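Rubber oxygenase (Streptomyces sp., PDB 5O1L) cleaves the carbon–carbon double bonds of poly(cis-1,4-isoprene) in rubber with molecular oxygen, using a non-covalently bound b-type heme, to give oligo-isoprenoids with keto and aldehyde ends. Local coordinates at residues N76-K80 and P90-P94; R105-A111 and Q262-M267; A325-Y329 and I351-P356. One frame throughout, in Å; residues are numbered along the deposited sequence.

Interaction 1: residues N76-K80 and P90-P94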
# COMPACT_ATOMS: atom_id res chain seq x y z
N ASN A 76 0.24 23.88 0.66
CA ASN A 76 -0.74 23.00 1.31
C ASN A 76 -2.11 23.60 1.30
O ASN A 76 -3.09 22.94 1.11
CB ASN A 76 -0.31 22.58 2.68
CG ASN A 76 0.77 21.49 2.64
OD1 ASN A 76 0.91 20.76 1.62
ND2 ASN A 76 1.55 21.41 3.71
N ALA A 77 -2.19 24.91 1.57
CA ALA A 77 -3.50 25.54 1.59
C ALA A 77 -4.17 25.59 0.21
O ALA A 77 -5.35 25.47 0.12
CB ALA A 77 -3.33 26.96 2.15
N LEU A 78 -3.38 25.74 -0.85
CA LEU A 78 -3.91 25.67 -2.22
C LEU A 78 -4.34 24.27 -2.57
O LEU A 78 -5.44 24.04 -3.06
CB LEU A 78 -2.86 26.14 -3.19
CG LEU A 78 -2.64 27.63 -3.17
CD1 LEU A 78 -1.30 27.94 -3.83
CD2 LEU A 78 -3.84 28.30 -3.84
N LEU A 79 -3.52 23.30 -2.22
CA LEU A 79 -3.83 21.92 -2.60
C LEU A 79 -4.95 21.30 -1.84
O LEU A 79 -5.58 20.36 -2.32
CB LEU A 79 -2.59 21.07 -2.57
CG LEU A 79 -1.68 21.51 -3.77
CD1 LEU A 79 -0.52 20.57 -3.83
CD2 LEU A 79 -2.32 21.65 -5.16
N LYS A 80 -5.29 21.86 -0.70
CA LYS A 80 -6.44 21.43 0.06
C LYS A 80 -7.68 21.53 -0.78
O LYS A 80 -8.59 20.76 -0.60
CB LYS A 80 -6.62 22.29 1.33
CG LYS A 80 -7.03 21.55 2.58
CD LYS A 80 -6.82 22.43 3.80
CE LYS A 80 -7.84 23.58 3.82
NZ LYS A 80 -8.15 24.09 5.19
N PRO A 90 -5.75 24.39 -8.62
CA PRO A 90 -6.01 25.73 -8.09
C PRO A 90 -5.03 26.72 -8.64
O PRO A 90 -3.86 26.45 -8.77
CB PRO A 90 -5.82 25.57 -6.58
CG PRO A 90 -4.96 24.37 -6.44
CD PRO A 90 -5.35 23.43 -7.57
N GLY A 91 -5.52 27.93 -8.92
CA GLY A 91 -4.64 28.98 -9.41
C GLY A 91 -3.72 29.41 -8.26
O GLY A 91 -4.09 29.33 -7.05
N GLY A 92 -2.56 29.93 -8.61
CA GLY A 92 -1.64 30.44 -7.60
C GLY A 92 -0.51 29.57 -7.16
O GLY A 92 0.29 29.94 -6.31
N LEU A 93 -0.45 28.34 -7.69
CA LEU A 93 0.72 27.52 -7.42
C LEU A 93 1.99 28.09 -8.00
O LEU A 93 1.93 28.69 -9.07
CB LEU A 93 0.48 26.13 -8.05
CG LEU A 93 -0.62 25.30 -7.39
CD1 LEU A 93 -0.85 24.09 -8.30
CD2 LEU A 93 -0.25 24.87 -5.98
N PRO A 94 3.14 27.84 -7.36
CA PRO A 94 4.42 28.16 -7.99
C PRO A 94 4.53 27.46 -9.33
O PRO A 94 4.03 26.32 -9.47
CB PRO A 94 5.48 27.54 -7.07
CG PRO A 94 4.74 27.04 -5.87
CD PRO A 94 3.30 27.08 -6.10
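Leu78 and the residues it meets, Pro90 to Leu93, bring no aromatic ring to this contact; the flat groups are peptide units. The motif is a helix-loop-helix connection in an all-helical fold, in which the loop leaving helix 72-79 swings back past it before helix 95-104 begins at its N-cap, Pro94. Pro90 lays the CG corner of its puckered ring over one face of the Leu78 carbonyl group, CG standing 3.4 Å from Leu78 O and well above the peptide plane. The Gly92 peptide is likewise covered on one face, by the CD1 methyl of Leu78, which lies 3.8 Å from Gly92 C and above it, though leaning somewhat from the normal. Gly91 presents no face: its carbonyl points nearly end-on at the other methyl, with Leu78 CD2 3.4 Å from Gly91 O and a C-O-CD2 angle of about 155°.

No hydrogen bond joins the two segments, so the fit rests on van der Waals contact. Leu78 has the most surface buried by the contact: with CG beside its backbone N (chi1 -73°), its two methyls fork toward the carbonyls of the two glycines. Gly92 has a positive phi of 99°; a CB there would press on the preceding carbonyl oxygen and point at Leu78 CD2, which accounts for the bare backbone at this bend.

Leu93 turns its CD2 inward to meet Leu78 CD1 at 3.9 Å. Met101 of helix 95-104 touches both Leu79 and Leu93, while Trp82 touches Pro90, which extends the apolar patch beyond the two segments. Leu79 crosses both Leu93 and Pro90 at about a right angle, reaching them with one methyl: Leu79 CD2 is 3.9 Å from Leu93 CD2 and 4.0 Å from Pro90 CG.

Interaction 2: residues R105-A111 and Q262-M267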
# COMPACT_ATOMS: atom_id res chain seq x y z
N ARG A 105 -0.48 14.37 -13.41
CA ARG A 105 -1.84 13.93 -13.34
C ARG A 105 -2.32 13.15 -14.58
O ARG A 105 -3.41 12.63 -14.60
CB ARG A 105 -2.75 15.13 -13.00
CG ARG A 105 -2.92 15.99 -14.25
CD ARG A 105 -3.78 17.23 -14.04
NE ARG A 105 -5.10 16.86 -13.57
CZ ARG A 105 -6.02 17.65 -13.07
NH1 ARG A 105 -5.80 18.96 -12.94
NH2 ARG A 105 -7.13 17.11 -12.64
N ARG A 106 -1.46 13.05 -15.59
CA ARG A 106 -1.85 12.35 -16.81
C ARG A 106 -1.82 10.83 -16.59
O ARG A 106 -0.82 10.31 -16.12
CB ARG A 106 -0.88 12.73 -17.91
CG ARG A 106 -1.03 14.18 -18.33
CD ARG A 106 0.07 14.61 -19.26
NE ARG A 106 0.06 13.79 -20.46
CZ ARG A 106 0.99 12.91 -20.81
NH1 ARG A 106 2.11 12.72 -20.08
NH2 ARG A 106 0.79 12.23 -21.93
N MET A 107 -2.88 10.20 -17.00
CA MET A 107 -2.93 8.73 -17.01
C MET A 107 -2.01 8.18 -18.05
O MET A 107 -1.86 8.81 -19.12
CB MET A 107 -4.34 8.28 -17.28
CG MET A 107 -5.28 8.64 -16.17
SD MET A 107 -5.11 7.63 -14.69
CE MET A 107 -6.02 6.16 -15.24
N PRO A 108 -1.44 6.98 -17.81
CA PRO A 108 -0.60 6.42 -18.86
C PRO A 108 -1.44 6.05 -20.10
O PRO A 108 -2.62 5.69 -19.99
CB PRO A 108 -0.06 5.17 -18.21
CG PRO A 108 -1.01 4.80 -17.17
CD PRO A 108 -1.59 6.10 -16.67
N SER A 109 -0.76 5.99 -21.25
CA SER A 109 -1.42 5.63 -22.48
C SER A 109 -1.99 4.20 -22.56
O SER A 109 -2.96 3.91 -23.26
CB SER A 109 -0.38 5.75 -23.66
OG SER A 109 0.72 4.88 -23.41
N TRP A 110 -1.44 3.33 -21.68
CA TRP A 110 -1.83 1.98 -21.60
C TRP A 110 -2.89 1.71 -20.54
O TRP A 110 -3.31 0.56 -20.38
CB TRP A 110 -0.60 1.11 -21.31
CG TRP A 110 0.36 1.60 -20.27
CD1 TRP A 110 1.46 2.34 -20.40
CD2 TRP A 110 0.25 1.35 -18.84
NE1 TRP A 110 2.08 2.58 -19.21
CE2 TRP A 110 1.32 1.98 -18.23
CE3 TRP A 110 -0.64 0.65 -18.05
CZ2 TRP A 110 1.55 1.88 -16.86
CZ3 TRP A 110 -0.37 0.58 -16.67
CH2 TRP A 110 0.69 1.21 -16.13
N ALA A 111 -3.37 2.74 -19.87
CA ALA A 111 -4.51 2.54 -18.95
C ALA A 111 -5.74 2.16 -19.68
O ALA A 111 -6.08 2.76 -20.76
CB ALA A 111 -4.75 3.78 -18.16
N GLN A 262 -1.07 -1.69 -11.45
CA GLN A 262 -0.06 -1.24 -12.40
C GLN A 262 -0.24 0.26 -12.67
O GLN A 262 0.74 1.00 -12.62
CB GLN A 262 -0.17 -2.03 -13.71
CG GLN A 262 0.23 -3.51 -13.69
CD GLN A 262 -0.22 -4.23 -14.92
OE1 GLN A 262 -1.27 -3.98 -15.50
NE2 GLN A 262 0.65 -5.17 -15.31
N VAL A 263 -1.47 0.68 -12.98
CA VAL A 263 -1.70 2.06 -13.27
C VAL A 263 -1.37 2.87 -12.02
O VAL A 263 -0.75 3.92 -12.11
CB VAL A 263 -3.13 2.27 -13.70
CG1 VAL A 263 -3.53 3.77 -13.68
CG2 VAL A 263 -3.41 1.63 -15.06
N SER A 264 -1.74 2.35 -10.85
CA SER A 264 -1.48 3.13 -9.62
C SER A 264 0.00 3.28 -9.37
O SER A 264 0.45 4.35 -8.96
CB SER A 264 -2.15 2.49 -8.45
OG SER A 264 -3.58 2.46 -8.60
N ALA A 265 0.82 2.28 -9.60
CA ALA A 265 2.28 2.38 -9.49
C ALA A 265 2.78 3.45 -10.41
O ALA A 265 3.60 4.29 -10.01
CB ALA A 265 2.92 1.06 -9.82
N HIS A 266 2.32 3.49 -11.66
CA HIS A 266 2.76 4.57 -12.60
C HIS A 266 2.37 5.90 -12.03
O HIS A 266 3.21 6.84 -12.04
CB HIS A 266 2.05 4.34 -13.92
CG HIS A 266 2.39 5.36 -14.95
ND1 HIS A 266 1.83 6.62 -15.10
CD2 HIS A 266 3.25 5.22 -15.96
CE1 HIS A 266 2.39 7.20 -16.17
NE2 HIS A 266 3.29 6.37 -16.68
N MET A 267 1.15 6.05 -11.54
CA MET A 267 0.71 7.40 -11.07
C MET A 267 1.42 7.79 -9.82
O MET A 267 1.61 8.98 -9.56
CB MET A 267 -0.77 7.37 -10.84
CG MET A 267 -1.60 7.09 -12.08
SD MET A 267 -1.28 8.20 -13.45
CE MET A 267 -1.91 9.79 -12.83
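Pro108 sets its CB over the centre of the His266 imidazole, 3.8 Å from the ring centroid and almost on the normal, a CH-pi contact. His266 offers that face because its CG lies opposite the backbone N (chi1 179°), which swings the ring out from helix 251-267 toward the loop. Trp110 takes the less common setting with CG between N and C (chi1 44°), folding the indole back so that Pro108 CB also lies above one of its faces, near the rim. The benzo edge then points at His266: an offset edge-to-face pair with planes at 90° and centroids of the indole six-membered ring and the imidazole 5.6 Å apart.

A type I beta turn from Pro108 to Ala111, in the loop joining helices 95-104 and 113-125, brings Pro108 and Trp110 together on the side facing His266. Asp272 fixes the far edge of the indole by accepting a hydrogen bond from Trp110 NE1. Val263 sends its two methyls different ways, CG2 to Trp110 CZ3 at 3.6 Å and CG1 to Met107 CE at 3.8 Å. With the imidazole of His266 cut back to an alanine, the Trp110 edge and Pro108 CB would probably lose their aromatic partner and a gap would open beside the turn. Met107 and Met267, both bent at chi2 and chi3, cross at about a right angle with their SD atoms 4.1 Å apart.

Interaction 3: residues A325-Y329 and I351-P356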
# COMPACT_ATOMS: atom_id res chain seq x y z
N ALA A 325 -4.50 -13.75 16.28
CA ALA A 325 -4.72 -15.03 15.68
C ALA A 325 -4.98 -14.88 14.18
O ALA A 325 -4.44 -15.62 13.44
CB ALA A 325 -5.89 -15.74 16.37
N PHE A 326 -5.85 -13.96 13.82
CA PHE A 326 -6.15 -13.78 12.41
C PHE A 326 -4.94 -13.25 11.64
O PHE A 326 -4.68 -13.67 10.50
CB PHE A 326 -7.37 -12.88 12.21
CG PHE A 326 -7.87 -12.91 10.78
CD1 PHE A 326 -8.51 -14.03 10.33
CD2 PHE A 326 -7.66 -11.86 9.96
CE1 PHE A 326 -8.98 -14.12 9.05
CE2 PHE A 326 -8.07 -11.98 8.60
CZ PHE A 326 -8.66 -13.08 8.21
N SER A 327 -4.15 -12.38 12.28
CA SER A 327 -2.98 -11.86 11.58
C SER A 327 -1.88 -12.94 11.41
O SER A 327 -1.19 -13.02 10.40
CB SER A 327 -2.44 -10.67 12.30
OG SER A 327 -3.42 -9.67 12.33
N ARG A 328 -1.70 -13.82 12.37
CA ARG A 328 -0.79 -14.90 12.26
C ARG A 328 -1.25 -15.87 11.22
O ARG A 328 -0.44 -16.39 10.45
CB ARG A 328 -0.61 -15.64 13.62
CG ARG A 328 0.21 -14.81 14.57
CD ARG A 328 0.37 -15.48 15.93
NE ARG A 328 1.12 -16.66 15.75
CZ ARG A 328 2.46 -16.74 15.64
NH1 ARG A 328 3.24 -15.74 15.91
NH2 ARG A 328 2.99 -17.90 15.30
N TYR A 329 -2.54 -16.13 11.12
CA TYR A 329 -3.08 -17.01 10.09
C TYR A 329 -2.80 -16.40 8.70
O TYR A 329 -2.49 -17.16 7.77
CB TYR A 329 -4.57 -17.12 10.33
CG TYR A 329 -5.33 -17.79 9.21
CD1 TYR A 329 -5.14 -19.10 8.93
CD2 TYR A 329 -6.27 -17.08 8.48
CE1 TYR A 329 -5.82 -19.68 7.89
CE2 TYR A 329 -7.00 -17.66 7.50
CZ TYR A 329 -6.80 -18.94 7.21
OH TYR A 329 -7.53 -19.51 6.16
N ILE A 351 -9.51 -21.03 13.17
CA ILE A 351 -9.54 -20.19 11.96
C ILE A 351 -9.04 -20.95 10.78
O ILE A 351 -9.70 -20.93 9.71
CB ILE A 351 -8.73 -18.88 12.15
CG1 ILE A 351 -9.39 -18.01 13.18
CG2 ILE A 351 -8.59 -18.13 10.82
CD1 ILE A 351 -8.56 -16.90 13.67
N ALA A 352 -7.94 -21.69 10.90
CA ALA A 352 -7.48 -22.41 9.73
C ALA A 352 -8.45 -23.47 9.26
O ALA A 352 -8.53 -23.74 8.03
CB ALA A 352 -6.12 -23.06 10.09
N THR A 353 -9.15 -24.14 10.16
CA THR A 353 -10.11 -25.16 9.80
C THR A 353 -11.41 -24.59 9.26
O THR A 353 -12.06 -25.25 8.44
CB THR A 353 -10.33 -26.26 10.85
OG1 THR A 353 -10.96 -25.77 11.99
CG2 THR A 353 -9.01 -26.75 11.27
N ALA A 354 -11.83 -23.41 9.72
CA ALA A 354 -13.18 -22.96 9.39
C ALA A 354 -13.24 -21.70 8.55
O ALA A 354 -14.27 -21.47 7.90
CB ALA A 354 -13.99 -22.75 10.65
N TRP A 355 -12.20 -20.88 8.52
CA TRP A 355 -12.30 -19.67 7.71
C TRP A 355 -12.54 -20.00 6.23
O TRP A 355 -13.38 -19.34 5.62
CB TRP A 355 -11.04 -18.79 7.84
CG TRP A 355 -11.05 -17.50 7.03
CD1 TRP A 355 -10.27 -17.16 5.93
CD2 TRP A 355 -11.84 -16.35 7.33
NE1 TRP A 355 -10.60 -15.92 5.55
CE2 TRP A 355 -11.52 -15.37 6.39
CE3 TRP A 355 -12.74 -16.05 8.32
CZ2 TRP A 355 -12.12 -14.10 6.40
CZ3 TRP A 355 -13.37 -14.75 8.33
CH2 TRP A 355 -13.07 -13.84 7.34
N PRO A 356 -11.92 -21.06 5.69
CA PRO A 356 -12.24 -21.36 4.26
C PRO A 356 -13.69 -21.77 4.08
O PRO A 356 -14.21 -21.64 2.98
CB PRO A 356 -11.28 -22.47 3.92
CG PRO A 356 -10.20 -22.45 4.93
CD PRO A 356 -10.75 -21.80 6.17
O HOH W 1 -6.99 -22.33 6.12
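Tyr329 is a knob set in a hole formed by Ile351, Ala352, Trp355 and Pro356, the central feature of a near-perpendicular helix-helix packing. The axes of segments 325-329 and 351-356, on helices 320-331 and 345-362, approach to 11.1 Å and cross at -82°, a spacing wide enough for whole rings to lie between them. The Tyr329 ring leaves the helix opposite its backbone N (chi1 170°), which carries it across to the other helix.

Ile351 lies over one face of that ring: its CG2 methyl stands 3.6 Å from the Tyr329 ring centroid, offset toward the CD2 side, in a CH-pi contact. The other arm of Ile351 runs on between the helices, where CD1 meets Ala325 CB at 4.0 Å.

Phe326, one turn before Tyr329, directs its ring edge at the face of Trp355, with Phe326 CE1 3.9 Å from Trp355 CE2 and the planes at 69°. Phe326, Tyr329 and Trp355 thus form an aromatic cluster, extended by Trp245, whose ring lies nearly parallel to that of Tyr329 and edge-to-face with Trp355. Leu378 of helix 373-393 touches both Phe326 and Ile351.

At the far end of the tyrosine, one water lies in the ring plane and joins the helices: it is 2.9 Å from Tyr329 OH and donates a hydrogen bond to Ala352 O at 2.8 Å.

The three contacts follow one another along the chain without nesting. Interactions 1 and 2 are neighbours, with centres 23 Å and nearest atoms about 7 Å apart, and helix 95-104 runs from the loop of the one to the loop of the other. Neither touches the heme: the side chain of Leu79 lies about 12 Å from it and that of Met267 about 10 Å, the latter also about 11 Å from the side chain of His198, the inferred axial ligand. Interaction 3 sits across the centre of the chain, its own centre 47 Å from that of interaction 1 and 36 Å from that of interaction 2, away from the heme site.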